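PDB 5ISU: Lmo0135 protein from Listeria monocytogenes EGD-e, which probably binds peptides outside the cell as the substrate-binding component of an ABC transporter. Local coordinates for residues Val97-Ser102 and Phe152-His157; Tyr298-Ser303 and Ile465-Ala470. One frame throughout, in Å; residues are numbered along the deposited sequence.

The two contacts lie on opposite sides of the centre of the chain, with their own centres 37 Å apart and their nearest atoms about 17 Å apart. They share no helix, strand or sheet. Contact 1 comes first and is complete before contact 2 opens: it packs helix 93-104 against the start of helix 156-159, beside the antiparallel sheet that includes strand 121-129. Contact 2 brings strand 299-301 to strand 462-475 in the mixed sheet that also holds strand 248-263, so it ties the middle of the chain to its late part. This separation is consistent with the multi-lobed build of family 5 solute-binding proteins, the contacts standing at different sheets.

Contact 1: Val97-Ser102 and Phe152-His157; sequences VFTVNS and FPIPKH. With EDO (1,2-ethanediol), chain B.
Phe98 and Thr99, neighbours on helix 93-104, meet the segment 152-157, an extended run that turns at Pro155, the N-cap residue, into helix 156-159; the motif is a helix packed on a proline-rich loop and the helix start that follows. Phe98 lays one ring face against the backbone of Lys156, in a CH-pi contact with Lys156 CA 4.0 Å from the ring centroid and 24° off the normal. The aliphatic start of the lysine chain crosses the root of the same ring, Lys156 CG lying 3.9 Å from Phe98 CB. Ile154 comes from another direction: its CG1 stands 4.0 Å from Phe98 CE2, at the ring edge. With CG anti to the backbone N (chi1 166°), the ring reaches out from the helix to meet both. A flat, apolar ring suits this place, since it can pack with a face and an edge at once.

Thr99 adds the polar link. Its OG1 accepts Ile154 N at 2.8 Å in a nearly straight bond (171°), satisfying a buried backbone N-H, and is also bonded to the carbonyl oxygen of Asp95 one turn earlier. The methyl CG2 stays against Ile154 CG1, 4.0 Å away, so threonine serves both the polar and the apolar need.

Further out, Asp95 also receives Lys156 N on its carboxylate, while Lys156 NZ forms a salt bridge with Glu160. That ammonium additionally donates to a 1,2-ethanediol, probably from the crystallisation liquor, NZ lying 3.2 Å from O2.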
ATOM      1  N   VAL A  97      -5.287   7.595 -23.455  1.00 45.89           N
ATOM      2  CA  VAL A  97      -4.580   6.792 -24.460  1.00 48.61           C
ATOM      3  C   VAL A  97      -3.087   7.057 -24.404  1.00 49.19           C
ATOM      4  O   VAL A  97      -2.280   6.113 -24.428  1.00 49.88           O
ATOM      5  CB  VAL A  97      -5.075   7.095 -25.890  1.00 49.22           C
ATOM      6  CG1 VAL A  97      -4.230   6.366 -26.941  1.00 51.53           C
ATOM      7  CG2 VAL A  97      -6.540   6.717 -26.046  1.00 49.87           C
ATOM      8  N   PHE A  98      -2.726   8.338 -24.355  1.00 48.09           N
ATOM      9  CA  PHE A  98      -1.325   8.715 -24.290  1.00 47.94           C
ATOM     10  C   PHE A  98      -0.665   8.174 -23.027  1.00 46.53           C
ATOM     11  O   PHE A  98       0.472   7.707 -23.072  1.00 46.74           O
ATOM     12  CB  PHE A  98      -1.136  10.243 -24.366  1.00 47.72           C
ATOM     13  CG  PHE A  98       0.242  10.685 -23.972  1.00 47.25           C
ATOM     14  CD1 PHE A  98       1.283  10.627 -24.879  1.00 50.94           C
ATOM     15  CD2 PHE A  98       0.504  11.102 -22.678  1.00 46.35           C
ATOM     16  CE1 PHE A  98       2.559  11.000 -24.514  1.00 51.88           C
ATOM     17  CE2 PHE A  98       1.781  11.473 -22.294  1.00 47.39           C
ATOM     18  CZ  PHE A  98       2.812  11.421 -23.215  1.00 50.26           C
ATOM     19  N   THR A  99      -1.367   8.236 -21.906  1.00 45.99           N
ATOM     20  CA  THR A  99      -0.779   7.752 -20.651  1.00 46.45           C
ATOM     21  C   THR A  99      -0.463   6.250 -20.713  1.00 46.91           C
ATOM     22  O   THR A  99       0.634   5.831 -20.332  1.00 45.88           O
ATOM     23  CB  THR A  99      -1.647   8.053 -19.417  1.00 45.12           C
ATOM     24  OG1 THR A  99      -1.927   9.465 -19.336  1.00 46.22           O
ATOM     25  CG2 THR A  99      -0.909   7.628 -18.158  1.00 45.23           C
ATOM     26  N   VAL A 100      -1.401   5.460 -21.230  1.00 45.89           N
ATOM     27  CA  VAL A 100      -1.203   4.014 -21.336  1.00 45.84           C
ATOM     28  C   VAL A 100      -0.052   3.693 -22.286  1.00 46.95           C
ATOM     29  O   VAL A 100       0.773   2.834 -21.980  1.00 47.43           O
ATOM     30  CB  VAL A 100      -2.479   3.279 -21.802  1.00 46.28           C
ATOM     31  CG1 VAL A 100      -2.197   1.793 -22.101  1.00 47.77           C
ATOM     32  CG2 VAL A 100      -3.575   3.420 -20.777  1.00 44.37           C
ATOM     33  N   ASN A 101       0.005   4.385 -23.423  1.00 48.45           N
ATOM     34  CA  ASN A 101       1.097   4.167 -24.395  1.00 52.15           C
ATOM     35  C   ASN A 101       2.440   4.591 -23.804  1.00 52.95           C
ATOM     36  O   ASN A 101       3.467   3.968 -24.096  1.00 54.22           O
ATOM     37  CB  ASN A 101       0.832   4.891 -25.725  1.00 52.92           C
ATOM     38  CG  ASN A 101      -0.358   4.310 -26.493  1.00 53.97           C
ATOM     39  OD1 ASN A 101      -1.071   5.032 -27.190  1.00 57.01           O
ATOM     40  ND2 ASN A 101      -0.579   3.014 -26.361  1.00 53.78           N
ATOM     41  N   SER A 102       2.434   5.621 -22.956  1.00 50.01           N
ATOM     42  CA  SER A 102       3.683   6.073 -22.329  1.00 52.85           C
ATOM     43  C   SER A 102       4.147   5.055 -21.254  1.00 52.89           C
ATOM     44  O   SER A 102       5.341   4.928 -21.000  1.00 56.50           O
ATOM     45  CB  SER A 102       3.566   7.497 -21.761  1.00 51.75           C
ATOM     46  OG  SER A 102       2.751   7.526 -20.597  1.00 53.70           O
ATOM     47  N   PHE A 152      -4.222   7.179 -12.864  1.00 37.33           N
ATOM     48  CA  PHE A 152      -4.163   8.652 -12.901  1.00 38.70           C
ATOM     49  C   PHE A 152      -3.594   9.064 -14.261  1.00 40.90           C
ATOM     50  O   PHE A 152      -2.451   8.743 -14.554  1.00 43.71           O
ATOM     51  CB  PHE A 152      -3.229   9.203 -11.803  1.00 38.44           C
ATOM     52  CG  PHE A 152      -3.686   8.935 -10.389  1.00 36.61           C
ATOM     53  CD1 PHE A 152      -3.496   7.695  -9.803  1.00 39.81           C
ATOM     54  CD2 PHE A 152      -4.249   9.954  -9.616  1.00 37.45           C
ATOM     55  CE1 PHE A 152      -3.895   7.459  -8.483  1.00 40.85           C
ATOM     56  CE2 PHE A 152      -4.660   9.728  -8.309  1.00 36.40           C
ATOM     57  CZ  PHE A 152      -4.477   8.476  -7.738  1.00 39.12           C
ATOM     58  N   PRO A 153      -4.382   9.757 -15.103  1.00 41.04           N
ATOM     59  CA  PRO A 153      -3.801  10.145 -16.374  1.00 41.81           C
ATOM     60  C   PRO A 153      -2.826  11.317 -16.275  1.00 42.38           C
ATOM     61  O   PRO A 153      -2.871  12.106 -15.305  1.00 38.30           O
ATOM     62  CB  PRO A 153      -5.020  10.545 -17.218  1.00 42.77           C
ATOM     63  CG  PRO A 153      -6.075  10.877 -16.249  1.00 42.29           C
ATOM     64  CD  PRO A 153      -5.834   9.997 -15.062  1.00 40.70           C
ATOM     65  N   ILE A 154      -1.915  11.380 -17.251  1.00 43.15           N
ATOM     66  CA  ILE A 154      -0.968  12.505 -17.366  1.00 44.09           C
ATOM     67  C   ILE A 154      -1.323  13.291 -18.642  1.00 43.25           C
ATOM     68  O   ILE A 154      -2.062  12.800 -19.478  1.00 42.46           O
ATOM     69  CB  ILE A 154       0.518  12.074 -17.271  1.00 45.70           C
ATOM     70  CG1 ILE A 154       0.939  11.132 -18.409  1.00 47.04           C
ATOM     71  CG2 ILE A 154       0.759  11.397 -15.932  1.00 45.30           C
ATOM     72  CD1 ILE A 154       2.415  10.773 -18.375  1.00 46.70           C
ATOM     73  N   PRO A 155      -0.874  14.544 -18.746  1.00 44.99           N
ATOM     74  CA  PRO A 155      -1.275  15.322 -19.922  1.00 46.54           C
ATOM     75  C   PRO A 155      -0.416  15.100 -21.179  1.00 48.49           C
ATOM     76  O   PRO A 155       0.809  15.191 -21.126  1.00 49.97           O
ATOM     77  CB  PRO A 155      -1.194  16.761 -19.431  1.00 47.49           C
ATOM     78  CG  PRO A 155      -0.257  16.742 -18.284  1.00 46.95           C
ATOM     79  CD  PRO A 155      -0.295  15.383 -17.682  1.00 44.37           C
ATOM     80  N   LYS A 156      -1.087  14.820 -22.293  1.00 48.97           N
ATOM     81  CA  LYS A 156      -0.438  14.586 -23.569  1.00 51.37           C
ATOM     82  C   LYS A 156       0.256  15.874 -24.059  1.00 53.90           C
ATOM     83  O   LYS A 156       1.439  15.848 -24.422  1.00 51.08           O
ATOM     84  CB  LYS A 156      -1.481  14.077 -24.579  1.00 53.95           C
ATOM     85  CG  LYS A 156      -0.999  13.804 -26.007  1.00 58.42           C
ATOM     86  CD  LYS A 156      -2.160  13.254 -26.833  1.00 60.84           C
ATOM     87  CE  LYS A 156      -1.839  13.098 -28.318  1.00 67.46           C
ATOM     88  NZ  LYS A 156      -0.772  12.095 -28.589  1.00 70.06           N
ATOM     89  N   HIS A 157      -0.446  17.010 -23.991  1.00 53.67           N
ATOM     90  CA  HIS A 157       0.137  18.271 -24.460  1.00 55.35           C
ATOM     91  C   HIS A 157       1.458  18.656 -23.747  1.00 55.90           C
ATOM     92  O   HIS A 157       2.246  19.434 -24.273  1.00 56.11           O
ATOM     93  CB  HIS A 157      -0.884  19.420 -24.384  1.00 56.76           C
ATOM     94  CG  HIS A 157      -1.144  19.918 -22.995  1.00 54.33           C
ATOM     95  ND1 HIS A 157      -2.026  19.302 -22.134  1.00 49.51           N
ATOM     96  CD2 HIS A 157      -0.650  20.989 -22.331  1.00 52.55           C
ATOM     97  CE1 HIS A 157      -2.041  19.957 -20.987  1.00 49.30           C
ATOM     98  NE2 HIS A 157      -1.227  20.993 -21.085  1.00 50.15           N
TER
HETATM   99  C1  EDO B 601       0.909   8.499 -28.311  1.00 67.21           C
HETATM  100  O1  EDO B 601       1.841   7.809 -27.474  1.00 69.51           O
HETATM  101  C2  EDO B 601      -0.492   7.971 -28.043  1.00 65.01           C
HETATM  102  O2  EDO B 601      -1.421   9.054 -28.015  1.00 66.34           O

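Contact 2: Tyr298-Ser303 and Ile465-Ala470; sequences YAKPAS and ISYDNA
Ile465 O accepts Ala302 N at 3.0 Å, opening an antiparallel pairing in which strand 299-301 joins the mixed sheet along one side of strand 462-475; strand 248-263 lies on the other. Ile465 and Ser466 together face Ser259 on strand 248-263, forming a classic beta bulge. Ser466 sits in a non-hydrogen-bonded pair with Pro301, where no backbone bond to strand 462-475 is expected, so proline does not break the pairing; Ser466 OG donates to the syn lone pair of Asp468 OD1, 2.6 Å away.

Tyr467 and Lys300 form a hydrogen-bonded pair, Tyr467 N meeting Lys300 O at 2.9 Å and Lys300 N donating back to Tyr467 O at 3.0 Å. With chi1 at -53°, CG anti to the carbonyl carbon, the tyrosine ring swings back over Ala302, whose CB lies 3.6 Å from the ring centroid in a CH-pi contact; a methyl is small enough to let the ring settle so closely. Lys300 CG comes to the ring edge. The phenol OH accepts Ser303 N at 3.1 Å and is also bonded to Ser304 O.

Asp468 pairs with Ala299, whose CB is 3.4 Å from Asp468 OD1; its backbone bonds Glu255 and Arg257, and its OD2 makes a salt bridge with Arg257. Asn469 N then bonds Tyr298 O at 2.9 Å, while ND2 goes to Glu297 O.

Side chains thus extend the pairing past both ends of the short strand: the Tyr467 hydroxyl holds backbone at Ser303 and Ser304, the Asn469 amide at Glu297.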
ATOM      1  N   TYR A 298      -4.923   0.136  17.446  1.00 46.22           N
ATOM      2  CA  TYR A 298      -3.989   0.347  16.337  1.00 45.29           C
ATOM      3  C   TYR A 298      -3.748  -0.840  15.422  1.00 42.81           C
ATOM      4  O   TYR A 298      -3.061  -0.713  14.402  1.00 44.93           O
ATOM      5  CB  TYR A 298      -2.679   0.869  16.907  1.00 47.20           C
ATOM      6  CG  TYR A 298      -2.909   2.046  17.840  1.00 50.25           C
ATOM      7  CD1 TYR A 298      -3.439   3.245  17.364  1.00 52.85           C
ATOM      8  CD2 TYR A 298      -2.596   1.962  19.200  1.00 52.64           C
ATOM      9  CE1 TYR A 298      -3.657   4.325  18.218  1.00 55.14           C
ATOM     10  CE2 TYR A 298      -2.808   3.034  20.059  1.00 55.09           C
ATOM     11  CZ  TYR A 298      -3.336   4.210  19.568  1.00 56.24           C
ATOM     12  OH  TYR A 298      -3.547   5.267  20.429  1.00 61.15           O
ATOM     13  N   ALA A 299      -4.307  -1.987  15.781  1.00 39.42           N
ATOM     14  CA  ALA A 299      -4.177  -3.187  14.973  1.00 40.60           C
ATOM     15  C   ALA A 299      -5.176  -4.238  15.436  1.00 41.22           C
ATOM     16  O   ALA A 299      -5.542  -4.267  16.607  1.00 42.92           O
ATOM     17  CB  ALA A 299      -2.757  -3.740  15.045  1.00 38.95           C
ATOM     18  N   LYS A 300      -5.656  -5.049  14.498  1.00 38.92           N
ATOM     19  CA  LYS A 300      -6.547  -6.149  14.822  1.00 39.90           C
ATOM     20  C   LYS A 300      -5.844  -7.453  14.376  1.00 39.61           C
ATOM     21  O   LYS A 300      -5.119  -7.451  13.379  1.00 39.24           O
ATOM     22  CB  LYS A 300      -7.923  -5.988  14.169  1.00 41.35           C
ATOM     23  CG  LYS A 300      -7.934  -6.089  12.643  1.00 43.06           C
ATOM     24  CD  LYS A 300      -9.307  -5.772  12.040  1.00 45.32           C
ATOM     25  CE  LYS A 300     -10.338  -6.832  12.387  1.00 48.19           C
ATOM     26  NZ  LYS A 300     -11.664  -6.536  11.779  1.00 51.38           N
ATOM     27  N   PRO A 301      -6.044  -8.557  15.126  1.00 38.37           N
ATOM     28  CA  PRO A 301      -5.433  -9.836  14.797  1.00 36.83           C
ATOM     29  C   PRO A 301      -5.677 -10.290  13.360  1.00 35.91           C
ATOM     30  O   PRO A 301      -6.800 -10.275  12.901  1.00 34.68           O
ATOM     31  CB  PRO A 301      -6.121 -10.812  15.754  1.00 38.27           C
ATOM     32  CG  PRO A 301      -6.594  -9.969  16.894  1.00 40.14           C
ATOM     33  CD  PRO A 301      -6.948  -8.657  16.296  1.00 39.75           C
ATOM     34  N   ALA A 302      -4.619 -10.680  12.662  1.00 34.98           N
ATOM     35  CA  ALA A 302      -4.748 -11.171  11.295  1.00 36.43           C
ATOM     36  C   ALA A 302      -5.077 -12.679  11.274  1.00 38.38           C
ATOM     37  O   ALA A 302      -5.007 -13.387  12.300  1.00 39.77           O
ATOM     38  CB  ALA A 302      -3.469 -10.891  10.510  1.00 37.05           C
ATOM     39  N   SER A 303      -5.422 -13.152  10.088  1.00 38.47           N
ATOM     40  CA  SER A 303      -5.769 -14.550   9.843  1.00 40.16           C
ATOM     41  C   SER A 303      -5.222 -14.932   8.458  1.00 38.04           C
ATOM     42  O   SER A 303      -4.219 -15.658   8.344  1.00 40.88           O
ATOM     43  CB  SER A 303      -7.295 -14.746   9.962  1.00 40.94           C
ATOM     44  OG  SER A 303      -8.011 -13.797   9.179  1.00 40.27           O
ATOM     45  N   ILE A 465       0.482 -11.467  11.543  1.00 35.57           N
ATOM     46  CA  ILE A 465       0.305 -10.973  12.892  1.00 36.10           C
ATOM     47  C   ILE A 465      -0.932 -10.101  13.028  1.00 35.68           C
ATOM     48  O   ILE A 465      -1.827 -10.410  13.799  1.00 36.37           O
ATOM     49  CB  ILE A 465       1.529 -10.159  13.350  1.00 36.51           C
ATOM     50  CG1 ILE A 465       2.798 -11.013  13.319  1.00 36.23           C
ATOM     51  CG2 ILE A 465       1.303  -9.612  14.754  1.00 37.94           C
ATOM     52  CD1 ILE A 465       4.068 -10.210  13.532  1.00 36.93           C
ATOM     53  N   SER A 466      -0.967  -8.998  12.296  1.00 35.71           N
ATOM     54  CA  SER A 466      -2.082  -8.062  12.410  1.00 35.32           C
ATOM     55  C   SER A 466      -2.349  -7.211  11.188  1.00 34.57           C
ATOM     56  O   SER A 466      -1.459  -7.019  10.360  1.00 34.24           O
ATOM     57  CB  SER A 466      -1.821  -7.128  13.593  1.00 35.88           C
ATOM     58  OG  SER A 466      -0.580  -6.429  13.461  1.00 35.62           O
ATOM     59  N   TYR A 467      -3.600  -6.768  11.054  1.00 31.93           N
ATOM     60  CA  TYR A 467      -3.966  -5.821  10.034  1.00 33.66           C
ATOM     61  C   TYR A 467      -3.897  -4.521  10.797  1.00 36.71           C
ATOM     62  O   TYR A 467      -4.643  -4.316  11.768  1.00 38.28           O
ATOM     63  CB  TYR A 467      -5.359  -6.069   9.449  1.00 34.37           C
ATOM     64  CG  TYR A 467      -5.525  -7.484   8.961  1.00 33.55           C
ATOM     65  CD1 TYR A 467      -4.592  -8.039   8.082  1.00 32.95           C
ATOM     66  CD2 TYR A 467      -6.605  -8.263   9.354  1.00 33.46           C
ATOM     67  CE1 TYR A 467      -4.709  -9.334   7.631  1.00 32.40           C
ATOM     68  CE2 TYR A 467      -6.738  -9.566   8.897  1.00 33.73           C
ATOM     69  CZ  TYR A 467      -5.773 -10.098   8.035  1.00 33.32           C
ATOM     70  OH  TYR A 467      -5.855 -11.400   7.563  1.00 32.70           O
ATOM     71  N   ASP A 468      -2.968  -3.664  10.381  1.00 37.66           N
ATOM     72  CA  ASP A 468      -2.678  -2.414  11.076  1.00 39.02           C
ATOM     73  C   ASP A 468      -3.490  -1.174  10.681  1.00 38.60           C
ATOM     74  O   ASP A 468      -3.955  -1.037   9.559  1.00 38.29           O
ATOM     75  CB  ASP A 468      -1.190  -2.119  10.920  1.00 39.74           C
ATOM     76  CG  ASP A 468      -0.310  -3.132  11.636  1.00 43.51           C
ATOM     77  OD1 ASP A 468      -0.833  -4.109  12.230  1.00 42.44           O
ATOM     78  OD2 ASP A 468       0.926  -2.935  11.612  1.00 45.09           O
ATOM     79  N   ASN A 469      -3.654  -0.274  11.638  1.00 39.73           N
ATOM     80  CA  ASN A 469      -4.358   0.991  11.389  1.00 41.33           C
ATOM     81  C   ASN A 469      -3.332   2.105  11.386  1.00 38.18           C
ATOM     82  O   ASN A 469      -2.270   1.965  11.945  1.00 40.87           O
ATOM     83  CB  ASN A 469      -5.401   1.281  12.473  1.00 41.55           C
ATOM     84  CG  ASN A 469      -6.486   0.230  12.541  1.00 43.40           C
ATOM     85  OD1 ASN A 469      -6.890  -0.341  11.526  1.00 43.41           O
ATOM     86  ND2 ASN A 469      -6.961  -0.037  13.746  1.00 44.51           N
ATOM     87  N   ALA A 470      -3.634   3.181  10.682  1.00 41.05           N
ATOM     88  CA  ALA A 470      -2.802   4.374  10.674  1.00 39.94           C
ATOM     89  C   ALA A 470      -3.569   5.382  11.533  1.00 40.42           C
ATOM     90  O   ALA A 470      -4.766   5.199  11.801  1.00 37.59           O
ATOM     91  CB  ALA A 470      -2.616   4.890   9.269  1.00 40.73           C
TER